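Putative acyl-[acyl-carrier-protein]--UDP-N-acetylglucosamine O-acyltransferase (Bacteroides fragilis, PDB 4R36) probably transfers an acyl chain from acyl carrier protein to UDP-N-acetylglucosamine, and is built on a left-handed beta helix. Local coordinates at residues V38-F43 with N56-N61; K92-T97 with G115-G120; G120-G125 with H138-G143. All coordinates share one frame; numbering follows the deposited sequence.

Contact 1: V38-F43 with N56-N61; sequences VEIAPF and NKIMAN
Glu39 and Lys57 run side by side off two parallel strands, but the charged ends stay apart. Both chains are extended, with CG of Glu39 anti to its backbone N (chi1 179°), and Glu39 OE2 lies 3.3 Å from Lys57 CE yet 4.2 Å from Lys57 NZ, too far for a salt bridge. A water donates to Glu39 OE2 and, weakly, to Ile58 O. Ile40 and Ile58 point to the other face of the sheet, Ile40 CG1 4.4 Å from Ile58 CD1. Farther along, Ala41 CB reaches Ala60 CB at 4.0 Å, and the CB of Phe43 lies against the amide of Asn61. Three backbone bonds of 2.8 to 3.0 Å set this register: Glu39 N to Asn56 O, Ile58 N to Glu39 O and Ala41 N to Ile58 O. A weaker one, Asn61 N to Pro42 O, continues past the strands. The amide of Asn56 is held by Asn74 N and Gly71 O of the next coil. Pro42 and Phe43 also pack on Tyr45 and Leu25 of a neighbouring subunit. In this parallel ladder between successive coils of the left-handed beta helix, near its N-terminal end, the backbone therefore carries the polar bonding, while the Glu39-Lys57 pair adds at most a mild electrostatic attraction.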
ATOM      1  N   VAL A  38      15.490  -5.906 -27.151  1.00 23.15           N
ATOM      2  CA  VAL A  38      14.453  -5.983 -26.113  1.00 23.61           C
ATOM      3  C   VAL A  38      14.440  -7.368 -25.536  1.00 25.83           C
ATOM      4  O   VAL A  38      14.287  -8.372 -26.251  1.00 25.15           O
ATOM      5  CB  VAL A  38      13.059  -5.604 -26.664  1.00 23.94           C
ATOM      6  CG1 VAL A  38      11.938  -5.837 -25.637  1.00 25.64           C
ATOM      7  CG2 VAL A  38      13.048  -4.146 -27.108  1.00 24.73           C
ATOM      8  N   GLU A  39      14.652  -7.454 -24.228  1.00 22.24           N
ATOM      9  CA  GLU A  39      14.566  -8.697 -23.504  1.00 23.62           C
ATOM     10  C   GLU A  39      13.165  -8.848 -22.848  1.00 25.42           C
ATOM     11  O   GLU A  39      12.726  -7.946 -22.118  1.00 22.93           O
ATOM     12  CB  GLU A  39      15.652  -8.715 -22.476  1.00 25.58           C
ATOM     13  CG  GLU A  39      15.672  -9.925 -21.625  1.00 32.91           C
ATOM     14  CD  GLU A  39      16.743  -9.834 -20.541  1.00 41.39           C
ATOM     15  OE1 GLU A  39      17.799  -9.195 -20.759  1.00 48.53           O
ATOM     16  OE2 GLU A  39      16.498 -10.383 -19.479  1.00 41.92           O
ATOM     17  N   ILE A  40      12.491  -9.966 -23.128  1.00 19.93           N
ATOM     18  CA  ILE A  40      11.182 -10.275 -22.642  1.00 21.87           C
ATOM     19  C   ILE A  40      11.231 -11.640 -22.003  1.00 23.81           C
ATOM     20  O   ILE A  40      11.565 -12.642 -22.632  1.00 23.21           O
ATOM     21  CB  ILE A  40      10.124 -10.145 -23.707  1.00 23.47           C
ATOM     22  CG1 ILE A  40      10.171  -8.743 -24.293  1.00 25.08           C
ATOM     23  CG2 ILE A  40       8.766 -10.499 -23.168  1.00 21.77           C
ATOM     24  CD1 ILE A  40       9.275  -8.475 -25.450  1.00 25.95           C
ATOM     25  N   ALA A  41      10.903 -11.686 -20.721  1.00 20.24           N
ATOM     26  CA  ALA A  41      10.891 -12.858 -19.943  1.00 20.79           C
ATOM     27  C   ALA A  41       9.613 -13.705 -20.118  1.00 20.78           C
ATOM     28  O   ALA A  41       8.662 -13.261 -20.675  1.00 19.82           O
ATOM     29  CB  ALA A  41      11.080 -12.483 -18.442  1.00 22.68           C
ATOM     30  N   PRO A  42       9.614 -14.958 -19.583  1.00 19.91           N
ATOM     31  CA  PRO A  42       8.416 -15.812 -19.570  1.00 22.13           C
ATOM     32  C   PRO A  42       7.254 -15.126 -18.862  1.00 22.72           C
ATOM     33  O   PRO A  42       7.458 -14.352 -17.901  1.00 20.15           O
ATOM     34  CB  PRO A  42       8.853 -17.033 -18.768  1.00 19.38           C
ATOM     35  CG  PRO A  42      10.341 -17.072 -18.969  1.00 21.02           C
ATOM     36  CD  PRO A  42      10.790 -15.655 -19.034  1.00 20.18           C
ATOM     37  N   PHE A  43       6.059 -15.392 -19.356  1.00 21.30           N
ATOM     38  CA  PHE A  43       4.825 -15.034 -18.680  1.00 21.42           C
ATOM     39  C   PHE A  43       4.541 -13.538 -18.750  1.00 21.31           C
ATOM     40  O   PHE A  43       3.632 -13.091 -18.134  1.00 22.83           O
ATOM     41  CB  PHE A  43       4.792 -15.607 -17.216  1.00 23.75           C
ATOM     42  CG  PHE A  43       5.359 -17.036 -17.118  1.00 22.19           C
ATOM     43  CD1 PHE A  43       4.943 -18.017 -18.004  1.00 23.99           C
ATOM     44  CD2 PHE A  43       6.312 -17.364 -16.186  1.00 21.96           C
ATOM     45  CE1 PHE A  43       5.475 -19.318 -17.909  1.00 23.86           C
ATOM     46  CE2 PHE A  43       6.820 -18.640 -16.043  1.00 22.17           C
ATOM     47  CZ  PHE A  43       6.410 -19.620 -16.935  1.00 24.77           C
ATOM     48  N   ASN A  56      14.968  -2.386 -23.968  1.00 21.78           N
ATOM     49  CA  ASN A  56      14.070  -2.515 -22.820  1.00 20.60           C
ATOM     50  C   ASN A  56      14.232  -3.881 -22.245  1.00 23.16           C
ATOM     51  O   ASN A  56      14.503  -4.831 -22.956  1.00 22.73           O
ATOM     52  CB  ASN A  56      12.619  -2.254 -23.188  1.00 19.01           C
ATOM     53  CG  ASN A  56      12.366  -0.772 -23.465  1.00 19.91           C
ATOM     54  OD1 ASN A  56      12.453   0.094 -22.552  1.00 19.13           O
ATOM     55  ND2 ASN A  56      12.055  -0.456 -24.718  1.00 19.19           N
ATOM     56  N   LYS A  57      14.056  -3.982 -20.938  1.00 19.14           N
ATOM     57  CA  LYS A  57      14.016  -5.245 -20.266  1.00 20.12           C
ATOM     58  C   LYS A  57      12.684  -5.390 -19.550  1.00 21.31           C
ATOM     59  O   LYS A  57      12.376  -4.569 -18.689  1.00 19.52           O
ATOM     60  CB  LYS A  57      15.181  -5.290 -19.262  1.00 22.11           C
ATOM     61  CG  LYS A  57      15.175  -6.560 -18.415  1.00 29.98           C
ATOM     62  CD  LYS A  57      16.465  -6.760 -17.681  1.00 34.65           C
ATOM     63  CE  LYS A  57      16.460  -8.156 -17.105  1.00 44.49           C
ATOM     64  NZ  LYS A  57      17.321  -8.293 -15.901  1.00 50.47           N
ATOM     65  N   ILE A  58      11.928  -6.403 -19.906  1.00 19.39           N
ATOM     66  CA  ILE A  58      10.611  -6.626 -19.369  1.00 20.51           C
ATOM     67  C   ILE A  58      10.686  -7.953 -18.681  1.00 21.55           C
ATOM     68  O   ILE A  58      10.808  -9.002 -19.322  1.00 19.33           O
ATOM     69  CB  ILE A  58       9.554  -6.629 -20.460  1.00 22.00           C
ATOM     70  CG1 ILE A  58       9.706  -5.363 -21.277  1.00 21.64           C
ATOM     71  CG2 ILE A  58       8.179  -6.815 -19.876  1.00 22.49           C
ATOM     72  CD1 ILE A  58       8.627  -5.151 -22.310  1.00 24.34           C
ATOM     73  N   MET A  59      10.563  -7.926 -17.351  1.00 18.69           N
ATOM     74  CA  MET A  59      10.710  -9.081 -16.564  1.00 19.40           C
ATOM     75  C   MET A  59       9.457  -9.912 -16.446  1.00 17.80           C
ATOM     76  O   MET A  59       8.390  -9.522 -16.846  1.00 20.60           O
ATOM     77  CB  MET A  59      11.278  -8.722 -15.145  1.00 19.95           C
ATOM     78  CG  MET A  59      12.566  -7.951 -15.295  1.00 21.14           C
ATOM     79  SD  MET A  59      13.322  -7.338 -13.789  1.00 20.24           S
ATOM     80  CE  MET A  59      13.728  -8.876 -12.992  1.00 23.89           C
ATOM     81  N   ALA A  60       9.615 -11.069 -15.851  1.00 17.81           N
ATOM     82  CA  ALA A  60       8.555 -12.082 -15.804  1.00 19.50           C
ATOM     83  C   ALA A  60       7.276 -11.625 -15.202  1.00 23.29           C
ATOM     84  O   ALA A  60       7.253 -10.905 -14.197  1.00 24.66           O
ATOM     85  CB  ALA A  60       9.041 -13.323 -15.098  1.00 20.48           C
ATOM     86  N   ASN A  61       6.181 -12.073 -15.796  1.00 23.37           N
ATOM     87  CA  ASN A  61       4.842 -11.816 -15.307  1.00 22.96           C
ATOM     88  C   ASN A  61       4.449 -10.334 -15.338  1.00 22.72           C
ATOM     89  O   ASN A  61       3.559  -9.962 -14.662  1.00 23.30           O
ATOM     90  CB  ASN A  61       4.615 -12.416 -13.905  1.00 27.44           C
ATOM     91  CG  ASN A  61       4.724 -13.981 -13.886  1.00 30.52           C
ATOM     92  OD1 ASN A  61       3.742 -14.709 -14.132  1.00 31.04           O
ATOM     93  ND2 ASN A  61       5.917 -14.475 -13.580  1.00 25.85           N
TER
HETATM   94  O   HOH W   1      13.640  -9.817 -18.883  1.00 44.52           O

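Contact 2: K92-T97 with G115-G120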
ATOM      1  N   LYS A  92     -15.615   5.687 -20.527  1.00 23.91           N
ATOM      2  CA  LYS A  92     -16.663   5.034 -21.345  1.00 27.50           C
ATOM      3  C   LYS A  92     -16.060   4.319 -22.533  1.00 25.92           C
ATOM      4  O   LYS A  92     -16.722   4.180 -23.509  1.00 28.11           O
ATOM      5  CB  LYS A  92     -17.602   6.075 -21.959  1.00 29.65           C
ATOM      6  CG  LYS A  92     -18.213   7.066 -21.031  1.00 39.35           C
ATOM      7  CD  LYS A  92     -19.190   6.354 -20.117  1.00 49.72           C
ATOM      8  CE  LYS A  92     -20.122   7.346 -19.427  1.00 58.81           C
ATOM      9  NZ  LYS A  92     -20.452   6.810 -18.077  1.00 61.63           N
ATOM     10  N   GLY A  93     -14.831   3.835 -22.444  1.00 24.01           N
ATOM     11  CA  GLY A  93     -14.222   3.018 -23.471  1.00 24.61           C
ATOM     12  C   GLY A  93     -13.538   3.829 -24.556  1.00 23.89           C
ATOM     13  O   GLY A  93     -13.059   3.249 -25.528  1.00 22.61           O
ATOM     14  N   GLU A  94     -13.432   5.144 -24.396  1.00 21.90           N
ATOM     15  CA  GLU A  94     -12.646   5.981 -25.318  1.00 22.76           C
ATOM     16  C   GLU A  94     -11.234   5.478 -25.477  1.00 23.13           C
ATOM     17  O   GLU A  94     -10.683   4.827 -24.571  1.00 20.40           O
ATOM     18  CB  GLU A  94     -12.657   7.477 -24.891  1.00 23.04           C
ATOM     19  CG  GLU A  94     -12.030   7.810 -23.525  1.00 20.52           C
ATOM     20  CD  GLU A  94     -12.989   7.749 -22.353  1.00 23.31           C
ATOM     21  OE1 GLU A  94     -13.979   6.991 -22.403  1.00 21.98           O
ATOM     22  OE2 GLU A  94     -12.736   8.462 -21.294  1.00 21.48           O
ATOM     23  N   GLU A  95     -10.650   5.720 -26.645  1.00 20.73           N
ATOM     24  CA  GLU A  95      -9.227   5.476 -26.901  1.00 24.00           C
ATOM     25  C   GLU A  95      -8.316   6.392 -26.051  1.00 21.79           C
ATOM     26  O   GLU A  95      -8.615   7.604 -25.846  1.00 21.46           O
ATOM     27  CB  GLU A  95      -8.887   5.715 -28.395  1.00 27.79           C
ATOM     28  CG  GLU A  95      -9.410   4.641 -29.332  1.00 28.44           C
ATOM     29  CD  GLU A  95      -8.887   3.272 -28.976  1.00 29.32           C
ATOM     30  OE1 GLU A  95      -7.719   3.138 -28.628  1.00 31.31           O
ATOM     31  OE2 GLU A  95      -9.643   2.319 -29.024  1.00 37.14           O
ATOM     32  N   SER A  96      -7.230   5.817 -25.545  1.00 20.26           N
ATOM     33  CA  SER A  96      -6.284   6.567 -24.743  1.00 20.60           C
ATOM     34  C   SER A  96      -4.994   5.767 -24.684  1.00 20.66           C
ATOM     35  O   SER A  96      -4.938   4.636 -25.141  1.00 19.65           O
ATOM     36  CB  SER A  96      -6.900   6.835 -23.321  1.00 19.35           C
ATOM     37  OG  SER A  96      -6.988   5.606 -22.630  1.00 18.89           O
ATOM     38  N   THR A  97      -3.930   6.372 -24.125  1.00 19.44           N
ATOM     39  CA  THR A  97      -2.689   5.716 -23.933  1.00 18.62           C
ATOM     40  C   THR A  97      -2.169   5.777 -22.483  1.00 18.32           C
ATOM     41  O   THR A  97      -2.625   6.628 -21.690  1.00 17.08           O
ATOM     42  CB  THR A  97      -1.597   6.353 -24.803  1.00 18.72           C
ATOM     43  OG1 THR A  97      -1.591   7.740 -24.569  1.00 17.09           O
ATOM     44  CG2 THR A  97      -1.903   6.108 -26.282  1.00 20.71           C
ATOM     45  N   GLY A 115      -5.205   6.764 -20.210  1.00 17.87           N
ATOM     46  CA  GLY A 115      -5.967   8.012 -19.989  1.00 17.53           C
ATOM     47  C   GLY A 115      -7.503   7.920 -20.171  1.00 19.67           C
ATOM     48  O   GLY A 115      -8.043   6.870 -20.518  1.00 16.89           O
ATOM     49  N   THR A 116      -8.172   9.047 -19.940  1.00 19.43           N
ATOM     50  CA  THR A 116      -9.606   9.203 -20.202  1.00 20.57           C
ATOM     51  C   THR A 116      -9.774  10.365 -21.210  1.00 21.24           C
ATOM     52  O   THR A 116      -8.810  11.046 -21.550  1.00 19.75           O
ATOM     53  CB  THR A 116     -10.401   9.581 -18.958  1.00 20.51           C
ATOM     54  OG1 THR A 116     -10.043  10.908 -18.513  1.00 19.52           O
ATOM     55  CG2 THR A 116     -10.237   8.579 -17.869  1.00 20.82           C
ATOM     56  N   ALA A 117     -11.013  10.654 -21.596  1.00 21.93           N
ATOM     57  CA  ALA A 117     -11.303  11.798 -22.467  1.00 21.35           C
ATOM     58  C   ALA A 117     -10.891  13.127 -21.860  1.00 24.03           C
ATOM     59  O   ALA A 117     -10.772  14.114 -22.547  1.00 19.81           O
ATOM     60  CB  ALA A 117     -12.789  11.841 -22.778  1.00 24.73           C
ATOM     61  N   ALA A 118     -10.732  13.190 -20.552  1.00 21.37           N
ATOM     62  CA  ALA A 118     -10.252  14.434 -19.907  1.00 21.94           C
ATOM     63  C   ALA A 118      -8.929  14.946 -20.448  1.00 22.87           C
ATOM     64  O   ALA A 118      -8.659  16.138 -20.332  1.00 22.27           O
ATOM     65  CB  ALA A 118     -10.124  14.224 -18.361  1.00 23.66           C
ATOM     66  N   LYS A 119      -8.077  14.041 -20.909  1.00 19.20           N
ATOM     67  CA  LYS A 119      -6.825  14.354 -21.539  1.00 20.74           C
ATOM     68  C   LYS A 119      -6.521  13.320 -22.631  1.00 22.14           C
ATOM     69  O   LYS A 119      -6.396  13.670 -23.799  1.00 20.67           O
ATOM     70  CB  LYS A 119      -5.644  14.417 -20.530  1.00 20.67           C
ATOM     71  CG  LYS A 119      -4.349  14.861 -21.195  1.00 22.18           C
ATOM     72  CD  LYS A 119      -3.156  14.962 -20.257  1.00 22.00           C
ATOM     73  CE  LYS A 119      -1.902  15.263 -21.035  1.00 22.30           C
ATOM     74  NZ  LYS A 119      -0.687  15.435 -20.184  1.00 22.07           N
ATOM     75  N   GLY A 120      -6.396  12.054 -22.271  1.00 19.87           N
ATOM     76  CA  GLY A 120      -6.249  10.988 -23.235  1.00 19.95           C
ATOM     77  C   GLY A 120      -4.971  10.229 -23.183  1.00 19.19           C
ATOM     78  O   GLY A 120      -4.831   9.206 -23.847  1.00 19.78           O
TER
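Polar side chains and main chain join two loops in this contact, at the side of the beta helix: loop 92-97 leads into strand 97-100, and loop 115-120 leads into the neighbouring strand 121-124. Glu94 reaches across with its carboxylate. Its CG sits between backbone N and carbonyl carbon (chi1 63°) and the chain bends again at chi2, which brings OE2 to Ala117 N at 2.8 Å. The other oxygen turns back on its own loop, Glu94 OE1 accepting from Lys92 N at 2.8 Å, so two N-H groups fix the rotation of the carboxylate. Ala117 lies in a type I turn from Thr116 to Lys119, reinforced by an ST turn in which Thr116 OG1 accepts from Ala118 N; the same hydroxyl bonds to Asp139. Nearer the strands, Ser96 OG donates to Gly115 O at 2.7 Å, coming from above the carbonyl plane, and also pairs with Arg114, whose guanidinium meets Glu94 O as well. Thr97 N donates to Gly120 O and Thr97 O accepts from Gly115 N, both at 3.0 Å. Gly120 has backbone angles (117/-8°) that suit glycine. Thr116 packs on His138, a UDP-N-acetylglucosamine-binding residue, with Lys90, another, close by. Loops projecting from a left-handed beta helix beside its substrate site, as here, are characteristic of LpxA enzymes.

Contact 3: G120-G125 with H138-G143; sequences GRTIVG and HDALIG
Backbone bonds join Ile123 to the coil that follows. Ile123 N donates to Ala140 O at 3.0 Å, and Ile123 O accepts from Ile142 N at 2.8 Å, the pair typical of a parallel ladder. At the far end the pattern loosens: Gly125 N meets Ile142 O from above its carbonyl plane and has a second, weak bond to Gly143 O. Beside the start of the ladder, a water lies within hydrogen-bonding distance of Arg121 O and Ala140 O.

Side-chain hydrogen bonds take over where the chain turns. Thr122 OG1 lies beside its own backbone N (chi1 -53°), from where it accepts the N-H of Asp139 at 2.9 Å; Asn113 O is its other partner. The carboxylate of Asp139 divides its oxygens. OD1 receives Gly120 N at 3.0 Å in a nearly straight bond (174°), while OD2 receives His138 ND1 at 2.8 Å and also bonds to Thr116. Asp139 OD2 lies almost in the imidazole plane, while His138 ND1 is 34° out of the carboxylate plane.

Apolar pairs flank the ladder on both faces, each lying side by side. Ile123 CG2 meets Leu141 CD1 at 3.9 Å on the face that also carries Arg121, whose guanidinium is covered on one face by Ile123 CD1 and whose NE is salt-bridged to Glu99. Val124 CG2 and Ile142 CD1, 4.2 Å apart, lie among buried side chains near Ile100, Val136 and Ile160.

Stacked aliphatic residues between successive coils are the hallmark of the hexapeptide-repeat left-handed beta helix. Just before strand 141-142 comes His138, which binds UDP-N-acetylglucosamine, its ring held by the ND1 bond to Asp139, consistent with Asp139 setting its orientation.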
ATOM      1  N   GLY A 120      -6.396  12.054 -22.271  1.00 19.87           N
ATOM      2  CA  GLY A 120      -6.249  10.988 -23.235  1.00 19.95           C
ATOM      3  C   GLY A 120      -4.971  10.229 -23.183  1.00 19.19           C
ATOM      4  O   GLY A 120      -4.831   9.206 -23.847  1.00 19.78           O
ATOM      5  N   ARG A 121      -4.028  10.718 -22.371  1.00 18.33           N
ATOM      6  CA  ARG A 121      -2.674  10.185 -22.301  1.00 18.19           C
ATOM      7  C   ARG A 121      -2.203  10.295 -20.836  1.00 19.16           C
ATOM      8  O   ARG A 121      -2.250  11.379 -20.269  1.00 20.41           O
ATOM      9  CB  ARG A 121      -1.719  11.008 -23.167  1.00 18.47           C
ATOM     10  CG  ARG A 121      -2.134  11.054 -24.658  1.00 19.31           C
ATOM     11  CD  ARG A 121      -1.269  12.022 -25.426  1.00 19.12           C
ATOM     12  NE  ARG A 121       0.118  11.580 -25.537  1.00 17.97           N
ATOM     13  CZ  ARG A 121       1.090  12.340 -25.998  1.00 20.88           C
ATOM     14  NH1 ARG A 121       0.841  13.542 -26.440  1.00 20.46           N
ATOM     15  NH2 ARG A 121       2.337  11.902 -26.060  1.00 21.88           N
ATOM     16  N   THR A 122      -1.862   9.160 -20.241  1.00 17.22           N
ATOM     17  CA  THR A 122      -1.126   9.102 -18.958  1.00 16.51           C
ATOM     18  C   THR A 122       0.336   9.068 -19.393  1.00 16.25           C
ATOM     19  O   THR A 122       0.736   8.246 -20.198  1.00 17.07           O
ATOM     20  CB  THR A 122      -1.508   7.850 -18.175  1.00 15.09           C
ATOM     21  OG1 THR A 122      -2.931   7.807 -18.068  1.00 15.27           O
ATOM     22  CG2 THR A 122      -0.846   7.872 -16.795  1.00 15.38           C
ATOM     23  N   ILE A 123       1.136   9.989 -18.881  1.00 14.84           N
ATOM     24  CA  ILE A 123       2.514  10.157 -19.327  1.00 15.92           C
ATOM     25  C   ILE A 123       3.505  10.216 -18.191  1.00 16.73           C
ATOM     26  O   ILE A 123       3.388  11.067 -17.291  1.00 17.60           O
ATOM     27  CB  ILE A 123       2.683  11.444 -20.140  1.00 15.36           C
ATOM     28  CG1 ILE A 123       1.743  11.423 -21.386  1.00 17.77           C
ATOM     29  CG2 ILE A 123       4.144  11.703 -20.517  1.00 18.57           C
ATOM     30  CD1 ILE A 123       1.669  12.743 -22.130  1.00 19.47           C
ATOM     31  N   VAL A 124       4.503   9.333 -18.270  1.00 15.55           N
ATOM     32  CA  VAL A 124       5.701   9.338 -17.439  1.00 16.38           C
ATOM     33  C   VAL A 124       6.898   9.635 -18.357  1.00 17.61           C
ATOM     34  O   VAL A 124       6.969   9.091 -19.458  1.00 16.84           O
ATOM     35  CB  VAL A 124       5.902   7.985 -16.797  1.00 16.06           C
ATOM     36  CG1 VAL A 124       7.214   7.891 -16.015  1.00 16.63           C
ATOM     37  CG2 VAL A 124       4.781   7.652 -15.830  1.00 17.03           C
ATOM     38  N   GLY A 125       7.756  10.578 -17.938  1.00 15.94           N
ATOM     39  CA  GLY A 125       8.932  11.048 -18.683  1.00 16.44           C
ATOM     40  C   GLY A 125      10.122  10.099 -18.660  1.00 16.93           C
ATOM     41  O   GLY A 125       9.962   8.873 -18.849  1.00 15.53           O
ATOM     42  N   HIS A 138      -5.111   7.562 -14.346  1.00 16.74           N
ATOM     43  CA  HIS A 138      -5.462   8.162 -15.645  1.00 18.16           C
ATOM     44  C   HIS A 138      -5.106   9.640 -15.784  1.00 15.96           C
ATOM     45  O   HIS A 138      -5.340  10.447 -14.883  1.00 15.07           O
ATOM     46  CB  HIS A 138      -6.950   8.003 -15.869  1.00 17.15           C
ATOM     47  CG  HIS A 138      -7.798   8.800 -14.929  1.00 17.40           C
ATOM     48  ND1 HIS A 138      -8.270  10.052 -15.244  1.00 20.12           N
ATOM     49  CD2 HIS A 138      -8.364   8.469 -13.739  1.00 18.29           C
ATOM     50  CE1 HIS A 138      -9.030  10.504 -14.261  1.00 19.39           C
ATOM     51  NE2 HIS A 138      -9.113   9.555 -13.340  1.00 21.17           N
ATOM     52  N   ASP A 139      -4.467   9.974 -16.904  1.00 16.81           N
ATOM     53  CA  ASP A 139      -4.165  11.393 -17.303  1.00 16.12           C
ATOM     54  C   ASP A 139      -3.112  12.086 -16.425  1.00 17.39           C
ATOM     55  O   ASP A 139      -2.852  13.281 -16.616  1.00 18.03           O
ATOM     56  CB  ASP A 139      -5.395  12.266 -17.434  1.00 17.21           C
ATOM     57  CG  ASP A 139      -6.517  11.573 -18.232  1.00 19.13           C
ATOM     58  OD1 ASP A 139      -6.266  11.257 -19.390  1.00 18.59           O
ATOM     59  OD2 ASP A 139      -7.585  11.278 -17.689  1.00 17.98           O
ATOM     60  N   ALA A 140      -2.492  11.335 -15.497  1.00 15.98           N
ATOM     61  CA  ALA A 140      -1.430  11.874 -14.706  1.00 15.06           C
ATOM     62  C   ALA A 140      -0.211  12.150 -15.564  1.00 15.39           C
ATOM     63  O   ALA A 140      -0.046  11.598 -16.668  1.00 15.13           O
ATOM     64  CB  ALA A 140      -1.057  10.896 -13.618  1.00 15.16           C
ATOM     65  N   LEU A 141       0.598  13.082 -15.107  1.00 14.66           N
ATOM     66  CA  LEU A 141       1.811  13.498 -15.764  1.00 14.92           C
ATOM     67  C   LEU A 141       2.971  13.478 -14.745  1.00 16.87           C
ATOM     68  O   LEU A 141       2.913  14.227 -13.772  1.00 17.12           O
ATOM     69  CB  LEU A 141       1.694  14.923 -16.323  1.00 15.22           C
ATOM     70  CG  LEU A 141       3.017  15.449 -16.935  1.00 15.12           C
ATOM     71  CD1 LEU A 141       3.466  14.681 -18.152  1.00 17.15           C
ATOM     72  CD2 LEU A 141       2.890  16.959 -17.260  1.00 16.55           C
ATOM     73  N   ILE A 142       3.984  12.656 -15.008  1.00 15.69           N
ATOM     74  CA  ILE A 142       5.243  12.661 -14.284  1.00 16.53           C
ATOM     75  C   ILE A 142       6.313  13.136 -15.226  1.00 16.36           C
ATOM     76  O   ILE A 142       6.374  12.673 -16.380  1.00 16.51           O
ATOM     77  CB  ILE A 142       5.584  11.274 -13.715  1.00 15.55           C
ATOM     78  CG1 ILE A 142       4.466  10.851 -12.752  1.00 19.93           C
ATOM     79  CG2 ILE A 142       6.912  11.262 -13.025  1.00 16.16           C
ATOM     80  CD1 ILE A 142       4.712   9.491 -12.087  1.00 19.91           C
ATOM     81  N   GLY A 143       7.160  14.050 -14.751  1.00 15.83           N
ATOM     82  CA  GLY A 143       8.310  14.535 -15.555  1.00 17.41           C
ATOM     83  C   GLY A 143       9.504  13.582 -15.571  1.00 17.33           C
ATOM     84  O   GLY A 143       9.336  12.353 -15.828  1.00 16.28           O
TER
HETATM   85  O   HOH W   2      -0.335  12.960 -19.009  1.00 14.39           O

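Contacts 1 and 3 are both parallel ladders between successive coils, but on different sheets of the prism: 38-43 with 56-61 near the N-terminal end, 120-125 with 138-143 near the middle of the chain. The first is mostly buried and its partners include other subunits; contacts 2 and 3 are partly buried and touch no other chain of the assembly. Contact 2 is smaller, lacks a strand pair and depends on polar loop bonds. It meets contact 3 directly: the two share Gly120, and Thr97 O probably accepts a hydrogen bond from Thr122 N, which ties the projecting loop to the histidine-bearing coils. Contact 1 is separate, about 23 Å from contact 3 between centres.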